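Local atomic coordinates of peptide ABC transporter, peptide-binding protein (Thermus thermophilus, PDB entry 2D5W), a protein that binds oligopeptides, including a pentapeptide, and probably hands them to an ABC transporter for uptake. Residues P16-S28 with F193-M207. Residues are numbered along the deposited sequence; the frame is centred on the assembly and turned at random.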
ATOM      1  N   PRO A  16       0.927   6.996  10.623  1.00  7.62           N
ATOM      2  CA  PRO A  16       1.654   7.548   9.475  1.00  8.57           C
ATOM      3  C   PRO A  16       2.944   8.223   9.934  1.00  8.27           C
ATOM      4  O   PRO A  16       2.965   8.883  10.972  1.00  9.20           O
ATOM      5  CB  PRO A  16       0.677   8.570   8.900  1.00  9.20           C
ATOM      6  CG  PRO A  16      -0.665   8.053   9.316  1.00 11.09           C
ATOM      7  CD  PRO A  16      -0.426   7.571  10.723  1.00  9.01           C
ATOM      8  N   ARG A  17       4.018   8.065   9.169  1.00  8.19           N
ATOM      9  CA  ARG A  17       5.275   8.713   9.524  1.00  8.69           C
ATOM     10  C   ARG A  17       5.183  10.200   9.167  1.00  8.06           C
ATOM     11  O   ARG A  17       5.720  11.051   9.875  1.00  9.36           O
ATOM     12  CB  ARG A  17       6.438   8.052   8.785  1.00 10.23           C
ATOM     13  CG  ARG A  17       7.808   8.682   9.056  1.00  9.95           C
ATOM     14  CD  ARG A  17       8.106   8.824  10.549  1.00 10.83           C
ATOM     15  NE  ARG A  17       9.441   9.370  10.805  1.00 12.54           N
ATOM     16  CZ  ARG A  17      10.565   8.660  10.768  1.00 13.43           C
ATOM     17  NH1 ARG A  17      11.730   9.249  11.010  1.00 15.07           N
ATOM     18  NH2 ARG A  17      10.528   7.362  10.503  1.00 14.19           N
ATOM     19  N   VAL A  18       4.511  10.487   8.055  1.00  7.61           N
ATOM     20  CA  VAL A  18       4.273  11.850   7.575  1.00  8.70           C
ATOM     21  C   VAL A  18       2.837  11.869   7.061  1.00  8.74           C
ATOM     22  O   VAL A  18       2.237  10.807   6.864  1.00  9.11           O
ATOM     23  CB  VAL A  18       5.244  12.267   6.431  1.00  9.21           C
ATOM     24  CG1 VAL A  18       6.660  12.366   6.967  1.00 11.08           C
ATOM     25  CG2 VAL A  18       5.169  11.279   5.282  1.00 10.79           C
ATOM     26  N   LEU A  19       2.290  13.059   6.830  1.00  8.76           N
ATOM     27  CA  LEU A  19       0.904  13.158   6.399  1.00  8.97           C
ATOM     28  C   LEU A  19       0.614  14.386   5.545  1.00  9.34           C
ATOM     29  O   LEU A  19       1.265  15.422   5.692  1.00  9.34           O
ATOM     30  CB  LEU A  19       0.008  13.206   7.640  1.00 10.93           C
ATOM     31  CG  LEU A  19      -1.513  13.150   7.497  1.00 10.43           C
ATOM     32  CD1 LEU A  19      -1.936  11.728   7.169  1.00 12.59           C
ATOM     33  CD2 LEU A  19      -2.173  13.608   8.796  1.00 13.57           C
ATOM     34  N   ALA A  20      -0.358  14.241   4.648  1.00  9.51           N
ATOM     35  CA  ALA A  20      -0.848  15.323   3.794  1.00  9.61           C
ATOM     36  C   ALA A  20       0.043  15.913   2.706  1.00  9.44           C
ATOM     37  O   ALA A  20      -0.340  15.915   1.536  1.00 10.36           O
ATOM     38  CB  ALA A  20      -1.382  16.453   4.686  1.00 11.18           C
ATOM     39  N   GLY A  21       1.205  16.433   3.084  1.00 10.08           N
ATOM     40  CA  GLY A  21       2.096  17.048   2.111  1.00  9.50           C
ATOM     41  C   GLY A  21       2.879  16.108   1.213  1.00  9.48           C
ATOM     42  O   GLY A  21       3.360  16.516   0.155  1.00 10.10           O
ATOM     43  N   ASP A  22       3.009  14.856   1.636  1.00  8.91           N
ATOM     44  CA  ASP A  22       3.742  13.825   0.889  1.00  8.40           C
ATOM     45  C   ASP A  22       2.761  13.235  -0.127  1.00  8.41           C
ATOM     46  O   ASP A  22       2.514  12.025  -0.148  1.00  9.41           O
ATOM     47  CB  ASP A  22       4.218  12.767   1.898  1.00 10.01           C
ATOM     48  CG  ASP A  22       5.008  11.637   1.269  1.00 10.83           C
ATOM     49  OD1 ASP A  22       5.816  11.883   0.352  1.00 11.83           O
ATOM     50  OD2 ASP A  22       4.834  10.489   1.732  1.00 11.64           O
ATOM     51  N   PHE A  23       2.232  14.095  -0.996  1.00  9.72           N
ATOM     52  CA  PHE A  23       1.206  13.682  -1.944  1.00  9.11           C
ATOM     53  C   PHE A  23       1.565  12.694  -3.043  1.00 10.22           C
ATOM     54  O   PHE A  23       0.670  12.142  -3.680  1.00 11.23           O
ATOM     55  CB  PHE A  23       0.469  14.918  -2.507  1.00  9.61           C
ATOM     56  CG  PHE A  23       1.291  15.791  -3.416  1.00  8.90           C
ATOM     57  CD1 PHE A  23       1.462  15.456  -4.754  1.00  9.52           C
ATOM     58  CD2 PHE A  23       1.832  16.985  -2.951  1.00  9.73           C
ATOM     59  CE1 PHE A  23       2.157  16.299  -5.620  1.00  9.80           C
ATOM     60  CE2 PHE A  23       2.529  17.836  -3.812  1.00  9.97           C
ATOM     61  CZ  PHE A  23       2.687  17.491  -5.149  1.00  9.92           C
ATOM     62  N   LEU A  24       2.854  12.458  -3.266  1.00 10.08           N
ATOM     63  CA  LEU A  24       3.261  11.457  -4.249  1.00  9.95           C
ATOM     64  C   LEU A  24       3.642  10.183  -3.490  1.00 10.33           C
ATOM     65  O   LEU A  24       4.032   9.182  -4.088  1.00 11.29           O
ATOM     66  CB  LEU A  24       4.439  11.949  -5.094  1.00 10.46           C
ATOM     67  CG  LEU A  24       4.115  13.080  -6.079  1.00 10.40           C
ATOM     68  CD1 LEU A  24       5.364  13.430  -6.873  1.00 11.50           C
ATOM     69  CD2 LEU A  24       2.986  12.665  -7.014  1.00 12.35           C
ATOM     70  N   ARG A  25       3.524  10.233  -2.164  1.00  9.57           N
ATOM     71  CA  ARG A  25       3.804   9.092  -1.294  1.00 10.80           C
ATOM     72  C   ARG A  25       5.226   8.564  -1.411  1.00 10.41           C
ATOM     73  O   ARG A  25       5.466   7.364  -1.234  1.00 10.93           O
ATOM     74  CB  ARG A  25       2.801   7.970  -1.586  1.00 12.66           C
ATOM     75  CG  ARG A  25       1.356   8.436  -1.476  1.00 15.74           C
ATOM     76  CD  ARG A  25       0.364   7.382  -1.935  1.00 20.35           C
ATOM     77  NE  ARG A  25      -1.010   7.858  -1.797  1.00 25.61           N
ATOM     78  CZ  ARG A  25      -2.087   7.153  -2.128  1.00 28.59           C
ATOM     79  NH1 ARG A  25      -1.958   5.929  -2.625  1.00 30.71           N
ATOM     80  NH2 ARG A  25      -3.297   7.670  -1.958  1.00 30.60           N
ATOM     81  N   VAL A  26       6.173   9.460  -1.675  1.00  9.57           N
ATOM     82  CA  VAL A  26       7.561   9.049  -1.823  1.00 10.21           C
ATOM     83  C   VAL A  26       8.267   8.826  -0.488  1.00 10.10           C
ATOM     84  O   VAL A  26       9.216   8.046  -0.420  1.00 10.12           O
ATOM     85  CB  VAL A  26       8.369  10.061  -2.671  1.00 11.18           C
ATOM     86  CG1 VAL A  26       7.669  10.290  -4.005  1.00 12.53           C
ATOM     87  CG2 VAL A  26       8.541  11.365  -1.919  1.00 12.55           C
ATOM     88  N   ILE A  27       7.814   9.502   0.569  1.00  9.46           N
ATOM     89  CA  ILE A  27       8.416   9.322   1.890  1.00  9.65           C
ATOM     90  C   ILE A  27       7.730   8.148   2.583  1.00  9.30           C
ATOM     91  O   ILE A  27       8.389   7.296   3.180  1.00  9.45           O
ATOM     92  CB  ILE A  27       8.282  10.588   2.758  1.00  9.87           C
ATOM     93  CG1 ILE A  27       9.034  11.744   2.090  1.00 12.58           C
ATOM     94  CG2 ILE A  27       8.834  10.324   4.156  1.00 10.46           C
ATOM     95  CD1 ILE A  27       9.028  13.034   2.874  1.00 15.17           C
ATOM     96  N   SER A  28       6.403   8.113   2.511  1.00  9.30           N
ATOM     97  CA  SER A  28       5.639   7.020   3.093  1.00 10.22           C
ATOM     98  C   SER A  28       4.466   6.639   2.216  1.00  9.63           C
ATOM     99  O   SER A  28       3.697   7.497   1.769  1.00 10.34           O
ATOM    100  CB  SER A  28       5.093   7.371   4.473  1.00  9.75           C
ATOM    101  OG  SER A  28       4.197   6.349   4.889  1.00 11.61           O
ATOM    102  N   PHE A 193       8.661  17.974   0.494  1.00  9.71           N
ATOM    103  CA  PHE A 193       7.453  17.387   1.065  1.00  8.99           C
ATOM    104  C   PHE A 193       7.430  17.487   2.589  1.00  9.49           C
ATOM    105  O   PHE A 193       6.384  17.760   3.180  1.00  9.79           O
ATOM    106  CB  PHE A 193       7.323  15.923   0.634  1.00  9.50           C
ATOM    107  CG  PHE A 193       7.213  15.738  -0.853  1.00  9.14           C
ATOM    108  CD1 PHE A 193       6.111  16.227  -1.552  1.00 10.63           C
ATOM    109  CD2 PHE A 193       8.225  15.099  -1.561  1.00  9.16           C
ATOM    110  CE1 PHE A 193       6.019  16.083  -2.938  1.00 10.95           C
ATOM    111  CE2 PHE A 193       8.144  14.949  -2.946  1.00  9.80           C
ATOM    112  CZ  PHE A 193       7.039  15.444  -3.635  1.00 10.69           C
ATOM    113  N   LEU A 194       8.580  17.289   3.227  1.00  9.85           N
ATOM    114  CA  LEU A 194       8.646  17.347   4.685  1.00  9.35           C
ATOM    115  C   LEU A 194       8.218  18.691   5.269  1.00 10.85           C
ATOM    116  O   LEU A 194       7.683  18.743   6.374  1.00 11.32           O
ATOM    117  CB  LEU A 194      10.052  16.985   5.173  1.00 11.18           C
ATOM    118  CG  LEU A 194      10.420  15.507   5.001  1.00 10.72           C
ATOM    119  CD1 LEU A 194      11.885  15.294   5.344  1.00 14.09           C
ATOM    120  CD2 LEU A 194       9.526  14.645   5.889  1.00 13.63           C
ATOM    121  N   LYS A 195       8.448  19.779   4.539  1.00 10.61           N
ATOM    122  CA  LYS A 195       8.043  21.093   5.028  1.00 11.04           C
ATOM    123  C   LYS A 195       6.528  21.175   5.196  1.00 11.30           C
ATOM    124  O   LYS A 195       6.018  22.018   5.936  1.00 12.51           O
ATOM    125  CB  LYS A 195       8.507  22.191   4.065  1.00 13.83           C
ATOM    126  CG  LYS A 195       9.982  22.531   4.176  1.00 18.35           C
ATOM    127  CD  LYS A 195      10.341  23.710   3.288  1.00 20.14           C
ATOM    128  CE  LYS A 195      11.808  24.078   3.437  1.00 21.91           C
ATOM    129  NZ  LYS A 195      12.706  22.933   3.108  1.00 22.48           N
ATOM    130  N   PHE A 196       5.815  20.288   4.514  1.00  9.46           N
ATOM    131  CA  PHE A 196       4.355  20.267   4.551  1.00  9.14           C
ATOM    132  C   PHE A 196       3.789  18.947   5.071  1.00  9.17           C
ATOM    133  O   PHE A 196       2.606  18.668   4.863  1.00 10.75           O
ATOM    134  CB  PHE A 196       3.807  20.471   3.134  1.00 10.09           C
ATOM    135  CG  PHE A 196       4.241  21.750   2.480  1.00  9.54           C
ATOM    136  CD1 PHE A 196       3.513  22.919   2.661  1.00  9.86           C
ATOM    137  CD2 PHE A 196       5.372  21.781   1.669  1.00 10.35           C
ATOM    138  CE1 PHE A 196       3.902  24.106   2.040  1.00 10.61           C
ATOM    139  CE2 PHE A 196       5.770  22.963   1.043  1.00 10.50           C
ATOM    140  CZ  PHE A 196       5.033  24.126   1.229  1.00 11.32           C
ATOM    141  N   ALA A 197       4.593  18.141   5.760  1.00  8.75           N
ATOM    142  CA  ALA A 197       4.088  16.837   6.174  1.00  8.09           C
ATOM    143  C   ALA A 197       4.436  16.313   7.555  1.00  8.72           C
ATOM    144  O   ALA A 197       4.076  15.181   7.877  1.00  9.26           O
ATOM    145  CB  ALA A 197       4.485  15.799   5.119  1.00  9.67           C
ATOM    146  N   THR A 198       5.121  17.105   8.371  1.00  8.81           N
ATOM    147  CA  THR A 198       5.475  16.661   9.718  1.00  9.81           C
ATOM    148  C   THR A 198       4.431  17.172  10.705  1.00 10.03           C
ATOM    149  O   THR A 198       3.700  18.117  10.414  1.00 10.52           O
ATOM    150  CB  THR A 198       6.846  17.190  10.151  1.00  9.78           C
ATOM    151  OG1 THR A 198       6.815  18.622  10.151  1.00 12.46           O
ATOM    152  CG2 THR A 198       7.935  16.696   9.206  1.00 10.45           C
ATOM    153  N   PRO A 199       4.357  16.565  11.899  1.00  9.75           N
ATOM    154  CA  PRO A 199       3.375  16.992  12.903  1.00  9.80           C
ATOM    155  C   PRO A 199       3.392  18.482  13.244  1.00  9.94           C
ATOM    156  O   PRO A 199       2.354  19.144  13.210  1.00  9.24           O
ATOM    157  CB  PRO A 199       3.715  16.121  14.111  1.00 10.26           C
ATOM    158  CG  PRO A 199       4.242  14.861  13.481  1.00  9.95           C
ATOM    159  CD  PRO A 199       5.125  15.400  12.375  1.00 10.15           C
ATOM    160  N   GLN A 200       4.562  19.014  13.577  1.00  9.99           N
ATOM    161  CA  GLN A 200       4.649  20.423  13.946  1.00 10.74           C
ATOM    162  C   GLN A 200       4.236  21.351  12.808  1.00 11.11           C
ATOM    163  O   GLN A 200       3.533  22.336  13.031  1.00 11.72           O
ATOM    164  CB  GLN A 200       6.062  20.759  14.452  1.00 14.13           C
ATOM    165  CG  GLN A 200       7.186  20.570  13.441  1.00 19.04           C
ATOM    166  CD  GLN A 200       7.398  21.779  12.552  1.00 21.45           C
ATOM    167  OE1 GLN A 200       8.180  21.733  11.603  1.00 25.35           O
ATOM    168  NE2 GLN A 200       6.710  22.873  12.860  1.00 23.52           N
ATOM    169  N   ALA A 201       4.652  21.031  11.589  1.00  9.96           N
ATOM    170  CA  ALA A 201       4.302  21.857  10.438  1.00  9.93           C
ATOM    171  C   ALA A 201       2.795  21.848  10.212  1.00  8.94           C
ATOM    172  O   ALA A 201       2.175  22.897  10.024  1.00  9.69           O
ATOM    173  CB  ALA A 201       5.018  21.353   9.188  1.00 12.02           C
ATOM    174  N   LEU A 202       2.206  20.659  10.240  1.00  8.27           N
ATOM    175  CA  LEU A 202       0.775  20.518  10.022  1.00  7.69           C
ATOM    176  C   LEU A 202      -0.044  21.168  11.130  1.00  7.63           C
ATOM    177  O   LEU A 202      -1.076  21.784  10.861  1.00  8.71           O
ATOM    178  CB  LEU A 202       0.406  19.038   9.886  1.00  8.99           C
ATOM    179  CG  LEU A 202       0.957  18.387   8.613  1.00  8.02           C
ATOM    180  CD1 LEU A 202       0.773  16.882   8.680  1.00 11.31           C
ATOM    181  CD2 LEU A 202       0.268  18.976   7.387  1.00 10.19           C
ATOM    182  N   ASN A 203       0.411  21.045  12.374  1.00  7.34           N
ATOM    183  CA  ASN A 203      -0.314  21.643  13.487  1.00  8.69           C
ATOM    184  C   ASN A 203      -0.288  23.164  13.405  1.00  8.53           C
ATOM    185  O   ASN A 203      -1.168  23.831  13.944  1.00 10.95           O
ATOM    186  CB  ASN A 203       0.263  21.174  14.824  1.00  8.90           C
ATOM    187  CG  ASN A 203      -0.087  19.730  15.130  1.00  7.97           C
ATOM    188  OD1 ASN A 203      -1.075  19.196  14.613  1.00  9.03           O
ATOM    189  ND2 ASN A 203       0.705  19.096  15.989  1.00  8.75           N
ATOM    190  N   ARG A 204       0.714  23.705  12.718  1.00  9.53           N
ATOM    191  CA  ARG A 204       0.844  25.147  12.542  1.00 11.44           C
ATOM    192  C   ARG A 204       0.143  25.612  11.261  1.00 11.68           C
ATOM    193  O   ARG A 204       0.295  26.759  10.845  1.00 14.44           O
ATOM    194  CB  ARG A 204       2.326  25.540  12.528  1.00 13.03           C
ATOM    195  CG  ARG A 204       2.975  25.537  13.917  1.00 15.61           C
ATOM    196  CD  ARG A 204       4.464  25.200  13.866  1.00 19.49           C
ATOM    197  NE  ARG A 204       5.274  26.162  13.122  1.00 21.38           N
ATOM    198  CZ  ARG A 204       5.632  27.361  13.573  1.00 22.41           C
ATOM    199  NH1 ARG A 204       6.375  28.157  12.813  1.00 22.00           N
ATOM    200  NH2 ARG A 204       5.255  27.766  14.778  1.00 23.40           N
ATOM    201  N   GLY A 205      -0.613  24.709  10.636  1.00 10.48           N
ATOM    202  CA  GLY A 205      -1.367  25.048   9.437  1.00 10.89           C
ATOM    203  C   GLY A 205      -0.658  25.002   8.097  1.00 10.46           C
ATOM    204  O   GLY A 205      -1.047  25.713   7.169  1.00 11.23           O
ATOM    205  N   ALA A 206       0.347  24.145   7.968  1.00 10.08           N
ATOM    206  CA  ALA A 206       1.107  24.051   6.724  1.00  9.90           C
ATOM    207  C   ALA A 206       0.308  23.595   5.508  1.00 10.14           C
ATOM    208  O   ALA A 206       0.648  23.947   4.379  1.00 10.36           O
ATOM    209  CB  ALA A 206       2.306  23.127   6.918  1.00 12.46           C
ATOM    210  N   MET A 207      -0.741  22.808   5.722  1.00  9.48           N
ATOM    211  CA  MET A 207      -1.538  22.309   4.607  1.00  9.19           C
ATOM    212  C   MET A 207      -3.008  22.696   4.665  1.00  8.92           C
ATOM    213  O   MET A 207      -3.502  23.187   5.684  1.00  9.34           O
ATOM    214  CB  MET A 207      -1.442  20.778   4.543  1.00 10.10           C
ATOM    215  CG  MET A 207      -0.151  20.240   3.944  1.00  9.44           C
ATOM    216  SD  MET A 207       0.018  20.650   2.184  1.00 10.85           S
ATOM    217  CE  MET A 207      -1.098  19.432   1.442  1.00 11.90           C
TER
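Phe193 drives its ring into the curled loop 16-28 and meets Phe23 in a T-shaped (edge-to-face) pair: the planes stand at 88°, and CE1 of Phe193 lies over the rim of one Phe23 face, 4.0 Å from CE2 of Phe23. With CG of Phe193 anti to its carbonyl carbon (chi1 -61°), the ring edge also meets the loop backbone, CD1 of Phe193 lying 3.3 Å from Gly21 O, while CG2 of Val26 approaches CE2 of Phe193 at 3.7 Å and Leu24 CD1 comes obliquely to CZ. With an alanine in place of Phe193, the face of Phe23 would probably lose its edge-on partner and a gap would open beside Val26 and Leu24. Alongside, Ile27 CD1 presses tightly on Leu194 CD2 (3.5 Å), and CD2 of Leu194 also touches CG1 of Val18. Farther along, Leu202 reaches Leu19 and Ala20 with its two methyls.

Leu19 N donates to a lone pair of Ala197 O (3.0 Å, 157°), and Ala197 CA returns a CA-H...O contact to Leu19 O. Gly21 fits closely here; a CB would clash with Phe196 O. Within the loop, the carboxylate of Asp22, which starts a type I beta turn to Arg25, accepts N-H groups just past that turn, Ile27 N at OD1 (3.1 Å) and Ser28 N at OD2, both on the syn side but somewhat out of the carboxylate plane; Lys33 adds a salt bridge to OD2.

In this family 5 solute-binding protein the contact ties the loop between strand 7-12 and helix 31-40, whose Arg25 packs on a basic side chain of the bound peptide, to the junction of helices 182-194 and 199-203, with helix 159-173 touching Phe23 and strand 213-219 meeting Leu202.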